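Local coordinates for phosphoserine aminotransferase (Bacillus alcalophilus, PDB 1W23), which catalyses the reversible, pyridoxal-phosphate-dependent transfer of an amino group between phosphoserine and 2-oxoglutarate in the second step of serine biosynthesis from 3-phosphoglycerate, at residues Q79-M82 with L83-L87; E306-N309 with Q310-L313. All coordinates share one frame; numbering follows the deposited sequence.

Overall arrangement
Both interactions are contacts within single helices of the same chain, far apart in sequence and in space: their centres lie about 41 Å apart, their nearest atoms about 24 Å. Interaction 1 sits on helix 75-87, whose first residues, Gly75, Ala76 and Ser77, belong to the pyridoxal-5'-phosphate pocket; Phe80 comes within about 4 Å of the cofactor and, side chain to side chain, of Trp102 and Asp172. Farther along, Thr81 and Met85 pack on Pro221 of the second subunit. Interaction 2 opens helix 306-318, away from the annotated sites, and packs against helix 343-359 and strand 333-336. The first is buried, the second open to solvent along one side.

Interaction 1. Residues Q79-M82 with L83-L87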
# COMPACT_ATOMS: atom_id res chain seq x y z
N GLN A 79 4.97 -10.93 0.93
CA GLN A 79 4.62 -12.31 0.64
C GLN A 79 5.77 -13.27 0.92
O GLN A 79 5.49 -14.43 1.27
CB GLN A 79 4.16 -12.44 -0.83
CG GLN A 79 2.91 -11.63 -1.14
CD GLN A 79 1.79 -12.05 -0.18
OE1 GLN A 79 1.42 -13.25 -0.18
NE2 GLN A 79 1.28 -11.13 0.60
N PHE A 80 7.00 -12.83 0.82
CA PHE A 80 8.12 -13.71 1.17
C PHE A 80 8.01 -14.25 2.57
O PHE A 80 8.42 -15.38 2.83
CB PHE A 80 9.46 -12.99 1.03
CG PHE A 80 9.85 -12.51 -0.37
CD1 PHE A 80 10.83 -11.55 -0.49
CD2 PHE A 80 9.28 -13.04 -1.52
CE1 PHE A 80 11.27 -11.12 -1.74
CE2 PHE A 80 9.70 -12.61 -2.76
CZ PHE A 80 10.71 -11.70 -2.87
N THR A 81 7.50 -13.47 3.51
CA THR A 81 7.28 -13.95 4.90
C THR A 81 5.86 -14.47 5.11
O THR A 81 5.66 -15.48 5.81
CB THR A 81 7.69 -12.88 5.92
OG1 THR A 81 7.71 -13.53 7.23
CG2 THR A 81 6.79 -11.68 6.01
N MET A 82 4.81 -13.88 4.50
CA MET A 82 3.46 -14.33 4.73
C MET A 82 3.27 -15.76 4.28
O MET A 82 2.58 -16.54 4.92
CB MET A 82 2.51 -13.31 4.10
CG MET A 82 1.08 -13.45 4.53
SD MET A 82 0.09 -12.11 3.88
CE MET A 82 -1.57 -12.60 4.23
N LEU A 83 3.89 -16.14 3.16
CA LEU A 83 3.73 -17.52 2.65
C LEU A 83 4.21 -18.55 3.65
O LEU A 83 3.43 -19.40 4.10
CB LEU A 83 4.41 -17.63 1.27
CG LEU A 83 4.78 -19.11 0.85
CD1 LEU A 83 3.53 -19.85 0.53
CD2 LEU A 83 5.79 -19.14 -0.28
N PRO A 84 5.48 -18.51 4.12
CA PRO A 84 5.89 -19.52 5.12
C PRO A 84 5.16 -19.36 6.44
O PRO A 84 4.89 -20.34 7.13
CB PRO A 84 7.40 -19.31 5.22
CG PRO A 84 7.65 -17.90 4.71
CD PRO A 84 6.64 -17.76 3.63
N MET A 85 4.79 -18.13 6.82
CA MET A 85 4.01 -18.00 8.08
C MET A 85 2.71 -18.79 8.05
O MET A 85 2.25 -19.31 9.04
CB MET A 85 3.49 -16.58 8.33
CG MET A 85 4.55 -15.69 8.92
SD MET A 85 3.86 -14.07 9.21
CE MET A 85 5.30 -13.25 9.88
N ASN A 86 2.10 -18.93 6.88
CA ASN A 86 0.87 -19.65 6.73
C ASN A 86 1.05 -21.11 6.39
O ASN A 86 0.22 -21.90 6.85
CB ASN A 86 -0.04 -18.97 5.68
CG ASN A 86 -0.70 -17.70 6.20
OD1 ASN A 86 -1.89 -17.71 6.54
ND2 ASN A 86 0.06 -16.60 6.29
N LEU A 87 2.04 -21.50 5.63
CA LEU A 87 2.15 -22.87 5.14
C LEU A 87 3.35 -23.64 5.70
O LEU A 87 3.35 -24.89 5.62
CB LEU A 87 2.24 -22.87 3.59
CG LEU A 87 0.97 -22.63 2.79
CD1 LEU A 87 1.32 -22.81 1.31
CD2 LEU A 87 -0.20 -23.51 3.26
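Asn86 turns its amide back onto the carbonyl of Met82 one turn earlier, in helix 75-87 of the PLP-dependent aminotransferase, and Pro84 kinks that same turn. From CB, which like CG lies 3.7 Å from Met82 O, the chain leaves with CG anti to its own carbonyl carbon (chi1 -75°), bringing ND2 to 2.9 Å from Met82 O, close to the plane of the amide. The backbone N of Asn86 donates to this oxygen too, from the other face of the carbonyl plane. ND2 also binds Leu224 O, while OD1 takes the N-H of Tyr226, tying the helix to the segment that leads into helix 226-231. An alanine here would remove the amide, and Met82 O would probably keep only its backbone donor while Leu224 O and Tyr226 N lose their partner on the helix. Regular helical hydrogen bonds run from Leu83 N to Gln79 O and from Met85 N to Thr81 O. The ring of Phe80 touches the cofactor and Trp102. On the side facing Pro221 of the second subunit, Met85 crosses Thr81. Pro84 has no N-H to give to Phe80 O; its CD presses on that oxygen at 3.1 Å instead.

Interaction 2. Residues E306-N309 with Q310-L313; sequences EELN and QQFL
Glu306 and Gln310, one turn apart, cross at about a right angle on the solvent side of the helix. The amide of Gln310 meets the bend of the glutamate: NE2 lies 3.4 Å from Glu306 CG and 3.6 Å from Glu306 OE2, with the carboxylate and amide planes 77° apart. This is a loose contact, and the glutamate is held instead through OE1. Glu306 CG stands anti to the backbone N (chi1 179°) and the chain then bends at chi2, carrying OE1 to Asn309. There Asn309 ND2 donates almost straight, 3.1 Å to Glu306 OE1, in its own amide plane but from above that of the carboxylate. The buried asparagine spends its other polar contacts on the preceding loop and strand: OD1 accepts from Leu303 N, and ND2 also reaches Asn302 OD1. Together with the bond from Leu308 N to Asn305 OD1, these bonds tie the first turn of helix 306-318 to the last residue of strand 298-302 and to the short loop between them. Regular i to i+4 backbone bonds carry the helix onward, among them Phe312 N to Leu308 O at 2.9 Å. The packed side begins with Phe312, whose side chain leads away from Leu308 and Asn309 to set its ring edge-to-face with Phe356 of helix 343-359, beside Leu352 and Met353. Leu313 lies on Cys333 and Leu324, its CG 3.4 Å from Asn309 O. Back at the open surface, Gln311 extends over the Glu307 carbonyl, and its OE1 stops 3.6 Å from Leu308 CD2.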
# COMPACT_ATOMS: atom_id res chain seq x y z
N GLU A 306 33.82 -2.09 -18.68
CA GLU A 306 33.02 -1.24 -17.84
C GLU A 306 33.07 0.19 -18.37
O GLU A 306 32.08 0.94 -18.26
CB GLU A 306 33.49 -1.30 -16.36
CG GLU A 306 32.69 -0.42 -15.44
CD GLU A 306 31.23 -0.74 -15.42
OE1 GLU A 306 30.78 -1.83 -15.83
OE2 GLU A 306 30.54 0.20 -14.96
N GLU A 307 34.19 0.61 -18.95
CA GLU A 307 34.23 1.96 -19.54
C GLU A 307 33.22 2.13 -20.68
O GLU A 307 32.48 3.14 -20.75
CB GLU A 307 35.65 2.25 -20.02
CG GLU A 307 36.64 2.25 -18.87
CD GLU A 307 37.14 0.93 -18.33
OE1 GLU A 307 37.09 -0.13 -18.98
OE2 GLU A 307 37.66 0.90 -17.19
N LEU A 308 33.14 1.16 -21.56
CA LEU A 308 32.09 1.18 -22.59
C LEU A 308 30.72 1.08 -22.01
O LEU A 308 29.80 1.76 -22.52
CB LEU A 308 32.32 0.02 -23.59
CG LEU A 308 33.50 0.23 -24.57
CD1 LEU A 308 33.82 -1.09 -25.27
CD2 LEU A 308 33.12 1.30 -25.56
N ASN A 309 30.47 0.25 -21.00
CA ASN A 309 29.15 0.23 -20.36
C ASN A 309 28.79 1.66 -19.91
O ASN A 309 27.66 2.09 -20.13
CB ASN A 309 29.17 -0.63 -19.09
CG ASN A 309 28.87 -2.09 -19.29
OD1 ASN A 309 28.31 -2.52 -20.31
ND2 ASN A 309 29.21 -2.93 -18.23
N GLN A 310 29.71 2.33 -19.24
CA GLN A 310 29.43 3.68 -18.72
C GLN A 310 29.13 4.66 -19.84
O GLN A 310 28.19 5.46 -19.75
CB GLN A 310 30.62 4.16 -17.86
CG GLN A 310 31.00 3.40 -16.64
CD GLN A 310 32.47 3.66 -16.17
OE1 GLN A 310 33.38 4.39 -16.60
NE2 GLN A 310 32.83 2.96 -15.07
N GLN A 311 29.92 4.60 -20.91
CA GLN A 311 29.75 5.49 -22.03
C GLN A 311 28.41 5.25 -22.71
O GLN A 311 27.70 6.22 -23.06
CB GLN A 311 30.92 5.32 -23.00
CG GLN A 311 32.23 5.84 -22.46
CD GLN A 311 33.42 5.30 -23.26
OE1 GLN A 311 33.29 4.66 -24.30
NE2 GLN A 311 34.60 5.57 -22.69
N PHE A 312 28.05 3.99 -22.90
CA PHE A 312 26.73 3.65 -23.50
C PHE A 312 25.60 4.17 -22.66
O PHE A 312 24.67 4.77 -23.15
CB PHE A 312 26.68 2.12 -23.69
CG PHE A 312 25.30 1.67 -24.15
CD1 PHE A 312 24.88 1.85 -25.45
CD2 PHE A 312 24.45 1.07 -23.26
CE1 PHE A 312 23.59 1.46 -25.83
CE2 PHE A 312 23.19 0.69 -23.65
CZ PHE A 312 22.74 0.89 -24.93
N LEU A 313 25.65 3.89 -21.34
CA LEU A 313 24.54 4.30 -20.46
C LEU A 313 24.43 5.82 -20.40
O LEU A 313 23.34 6.39 -20.34
CB LEU A 313 24.69 3.68 -19.08
CG LEU A 313 24.43 2.16 -19.04
CD1 LEU A 313 24.90 1.59 -17.71
CD2 LEU A 313 22.96 1.86 -19.31